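Local coordinates for leucyl-trna synthetase (Plasmodium falciparum, PDB 5FOC), which forms the editing domain of the cytosolic enzyme that charges tRNA(Leu) with leucine, a domain that probably deacylates mischarged tRNA, at residues K19-I24 and K119-L124. The protein carries 2 engineered substitutions. Numbering follows the deposited sequence.
Sequences KDFYSI and KKVIFL
Val121 sets its CG1 methyl over the middle of the Phe21 ring, a CH-pi contact: the methyl carbon lies 3.5 Å from the ring centroid and 10° off the ring normal. All six ring carbons of Phe21 stay within 4.0 Å of Val121 CG1, with CZ nearest at 3.5 Å. Phe21 points its CB at the strand, and with CG anti to the backbone N (chi1 -171°) the ring extends so that one face meets Val121 CG1, itself anti to its own N. The second branch, Val121 CG2, comes only to 4.2 Å from Phe21 CD1. Phe115 of helix 112-118 and Leu226 pack on Phe21 as well. Packing is looser at Phe123, whose CE1 meets CE2 of Phe21 obliquely at 4.1 Å; that ring also makes an edge-to-face contact with Phe223. No hydrogen bond crosses the interface, and the three touching residues are buried. Lys19 and Ser23, which face away from the strand, and Asp20 on the helix flank are exposed. Val121 is hydrogen-bonded through its backbone to Val15 of the antiparallel strand 7-15. Helix 18-35 is thereby packed by apolar side chains against a face of the mixed beta-sheet of the leucyl-tRNA synthetase editing domain.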
ATOM      1  N   LYS A  19      -9.635  -9.225  12.198  1.00 22.39           N
ATOM      2  CA  LYS A  19      -9.377 -10.433  12.938  1.00 20.46           C
ATOM      3  C   LYS A  19      -8.441 -11.410  12.246  1.00 21.34           C
ATOM      4  O   LYS A  19      -7.642 -12.044  12.890  1.00 24.83           O
ATOM      5  CB  LYS A  19     -10.742 -11.163  13.207  1.00 20.29           C
ATOM      6  CG  LYS A  19     -11.585 -10.376  14.180  1.00 20.62           C
ATOM      7  CD  LYS A  19     -12.993 -11.007  14.392  1.00 21.96           C
ATOM      8  CE  LYS A  19     -13.839 -10.148  15.317  1.00 21.30           C
ATOM      9  NZ  LYS A  19     -15.126 -10.870  15.661  1.00 24.02           N
ATOM     10  N   ASP A  20      -8.516 -11.526  10.921  1.00 23.84           N
ATOM     11  CA  ASP A  20      -7.516 -12.335  10.186  1.00 23.55           C
ATOM     12  C   ASP A  20      -6.092 -11.689  10.251  1.00 23.70           C
ATOM     13  O   ASP A  20      -5.085 -12.393  10.368  1.00 23.83           O
ATOM     14  CB  ASP A  20      -7.905 -12.495   8.706  1.00 26.17           C
ATOM     15  CG  ASP A  20      -9.108 -13.402   8.502  1.00 29.11           C
ATOM     16  OD1 ASP A  20      -9.462 -14.244   9.383  1.00 38.80           O
ATOM     17  OD2 ASP A  20      -9.698 -13.288   7.406  1.00 31.37           O
ATOM     18  N   PHE A  21      -6.072 -10.353  10.232  1.00 19.38           N
ATOM     19  CA  PHE A  21      -4.806  -9.662  10.433  1.00 19.70           C
ATOM     20  C   PHE A  21      -4.199 -10.003  11.812  1.00 20.71           C
ATOM     21  O   PHE A  21      -3.002 -10.259  11.930  1.00 20.53           O
ATOM     22  CB  PHE A  21      -4.980  -8.139  10.272  1.00 20.03           C
ATOM     23  CG  PHE A  21      -3.635  -7.350  10.258  1.00 19.13           C
ATOM     24  CD1 PHE A  21      -3.038  -6.933  11.429  1.00 20.11           C
ATOM     25  CD2 PHE A  21      -3.038  -7.081   9.061  1.00 21.00           C
ATOM     26  CE1 PHE A  21      -1.780  -6.266  11.397  1.00 21.52           C
ATOM     27  CE2 PHE A  21      -1.802  -6.379   9.027  1.00 21.71           C
ATOM     28  CZ  PHE A  21      -1.217  -5.966  10.192  1.00 24.22           C
ATOM     29  N   TYR A  22      -5.016  -9.970  12.872  1.00 20.27           N
ATOM     30  CA  TYR A  22      -4.570 -10.398  14.195  1.00 20.39           C
ATOM     31  C   TYR A  22      -3.997 -11.844  14.205  1.00 19.91           C
ATOM     32  O   TYR A  22      -3.026 -12.120  14.896  1.00 21.73           O
ATOM     33  CB  TYR A  22      -5.768 -10.317  15.166  1.00 20.01           C
ATOM     34  CG  TYR A  22      -5.517 -10.794  16.561  1.00 21.52           C
ATOM     35  CD1 TYR A  22      -4.430 -10.360  17.313  1.00 24.25           C
ATOM     36  CD2 TYR A  22      -6.445 -11.674  17.194  1.00 24.06           C
ATOM     37  CE1 TYR A  22      -4.232 -10.806  18.604  1.00 24.43           C
ATOM     38  CE2 TYR A  22      -6.244 -12.092  18.470  1.00 24.36           C
ATOM     39  CZ  TYR A  22      -5.163 -11.685  19.190  1.00 21.75           C
ATOM     40  OH  TYR A  22      -4.958 -12.098  20.480  1.00 23.98           O
ATOM     41  N   SER A  23      -4.657 -12.787  13.510  1.00 20.19           N
ATOM     42  CA  SER A  23      -4.124 -14.166  13.413  1.00 22.08           C
ATOM     43  C   SER A  23      -2.717 -14.171  12.778  1.00 20.51           C
ATOM     44  O   SER A  23      -1.804 -14.832  13.277  1.00 22.12           O
ATOM     45  CB  SER A  23      -5.015 -15.056  12.572  1.00 24.48           C
ATOM     46  OG  SER A  23      -6.268 -15.098  13.169  1.00 34.59           O
ATOM     47  N   ILE A  24      -2.595 -13.434  11.671  1.00 20.53           N
ATOM     48  CA  ILE A  24      -1.302 -13.293  10.994  1.00 19.56           C
ATOM     49  C   ILE A  24      -0.245 -12.712  11.955  1.00 19.59           C
ATOM     50  O   ILE A  24       0.842 -13.281  12.086  1.00 21.83           O
ATOM     51  CB  ILE A  24      -1.417 -12.455   9.690  1.00 20.38           C
ATOM     52  CG1 ILE A  24      -2.274 -13.155   8.625  1.00 22.74           C
ATOM     53  CG2 ILE A  24      -0.015 -12.131   9.122  1.00 20.49           C
ATOM     54  CD1 ILE A  24      -2.743 -12.239   7.499  1.00 24.15           C
ATOM     55  N   LYS A 119      -7.207   0.185  17.609  1.00 21.34           N
ATOM     56  CA  LYS A 119      -6.389   0.814  16.528  1.00 19.81           C
ATOM     57  C   LYS A 119      -6.996   0.474  15.155  1.00 21.37           C
ATOM     58  O   LYS A 119      -7.683  -0.582  15.005  1.00 23.84           O
ATOM     59  CB  LYS A 119      -4.940   0.275  16.555  1.00 20.53           C
ATOM     60  CG  LYS A 119      -4.188   0.413  17.846  1.00 22.08           C
ATOM     61  CD  LYS A 119      -4.243   1.804  18.445  1.00 22.06           C
ATOM     62  CE  LYS A 119      -3.484   1.913  19.743  1.00 22.70           C
ATOM     63  NZ  LYS A 119      -3.510   3.326  20.232  1.00 24.04           N
ATOM     64  N   LYS A 120      -6.741   1.327  14.158  1.00 22.27           N
ATOM     65  CA  LYS A 120      -7.011   1.026  12.756  1.00 24.26           C
ATOM     66  C   LYS A 120      -5.750   0.402  12.177  1.00 18.81           C
ATOM     67  O   LYS A 120      -4.637   0.803  12.530  1.00 25.92           O
ATOM     68  CB  LYS A 120      -7.406   2.269  11.970  1.00 26.68           C
ATOM     69  CG  LYS A 120      -8.649   2.980  12.448  1.00 32.98           C
ATOM     70  CD  LYS A 120      -9.147   3.919  11.367  1.00 42.77           C
ATOM     71  CE  LYS A 120     -10.299   4.816  11.792  1.00 48.86           C
ATOM     72  NZ  LYS A 120     -10.688   5.658  10.619  1.00 53.72           N
ATOM     73  N   VAL A 121      -5.909  -0.589  11.320  1.00 20.58           N
ATOM     74  CA  VAL A 121      -4.764  -1.251  10.680  1.00 20.36           C
ATOM     75  C   VAL A 121      -4.673  -0.753   9.258  1.00 21.76           C
ATOM     76  O   VAL A 121      -5.579  -0.928   8.471  1.00 22.11           O
ATOM     77  CB  VAL A 121      -4.842  -2.782  10.686  1.00 21.56           C
ATOM     78  CG1 VAL A 121      -3.616  -3.372   9.994  1.00 24.11           C
ATOM     79  CG2 VAL A 121      -5.053  -3.349  12.103  1.00 23.79           C
ATOM     80  N   ILE A 122      -3.534  -0.086   8.916  1.00 19.09           N
ATOM     81  CA  ILE A 122      -3.472   0.638   7.685  1.00 19.01           C
ATOM     82  C   ILE A 122      -2.140   0.334   6.972  1.00 17.21           C
ATOM     83  O   ILE A 122      -1.064   0.572   7.592  1.00 19.81           O
ATOM     84  CB  ILE A 122      -3.588   2.171   7.907  1.00 19.60           C
ATOM     85  CG1 ILE A 122      -4.945   2.561   8.494  1.00 20.21           C
ATOM     86  CG2 ILE A 122      -3.282   2.954   6.618  1.00 21.60           C
ATOM     87  CD1 ILE A 122      -5.013   3.949   9.051  1.00 20.83           C
ATOM     88  N   PHE A 123      -2.212  -0.184   5.750  1.00 18.13           N
ATOM     89  CA  PHE A 123      -1.054  -0.257   4.828  1.00 15.25           C
ATOM     90  C   PHE A 123      -0.895   1.137   4.241  1.00 16.47           C
ATOM     91  O   PHE A 123      -1.788   1.783   3.821  1.00 17.91           O
ATOM     92  CB  PHE A 123      -1.273  -1.310   3.723  1.00 17.61           C
ATOM     93  CG  PHE A 123      -1.159  -2.734   4.184  1.00 17.37           C
ATOM     94  CD1 PHE A 123      -2.221  -3.348   4.866  1.00 18.47           C
ATOM     95  CD2 PHE A 123      -0.031  -3.478   3.955  1.00 21.50           C
ATOM     96  CE1 PHE A 123      -2.097  -4.685   5.261  1.00 23.58           C
ATOM     97  CE2 PHE A 123       0.101  -4.777   4.371  1.00 19.73           C
ATOM     98  CZ  PHE A 123      -0.952  -5.403   5.012  1.00 20.49           C
ATOM     99  N   LEU A 124       0.396   1.600   4.195  1.00 19.45           N
ATOM    100  CA  LEU A 124       0.625   2.924   3.614  1.00 18.19           C
ATOM    101  C   LEU A 124       1.053   2.744   2.155  1.00 18.45           C
ATOM    102  O   LEU A 124       2.202   2.337   1.901  1.00 21.80           O
ATOM    103  CB  LEU A 124       1.686   3.661   4.421  1.00 20.30           C
ATOM    104  CG  LEU A 124       1.300   4.195   5.787  1.00 20.41           C
ATOM    105  CD1 LEU A 124       2.508   4.729   6.562  1.00 21.14           C
ATOM    106  CD2 LEU A 124       0.251   5.273   5.644  1.00 22.69           C
TER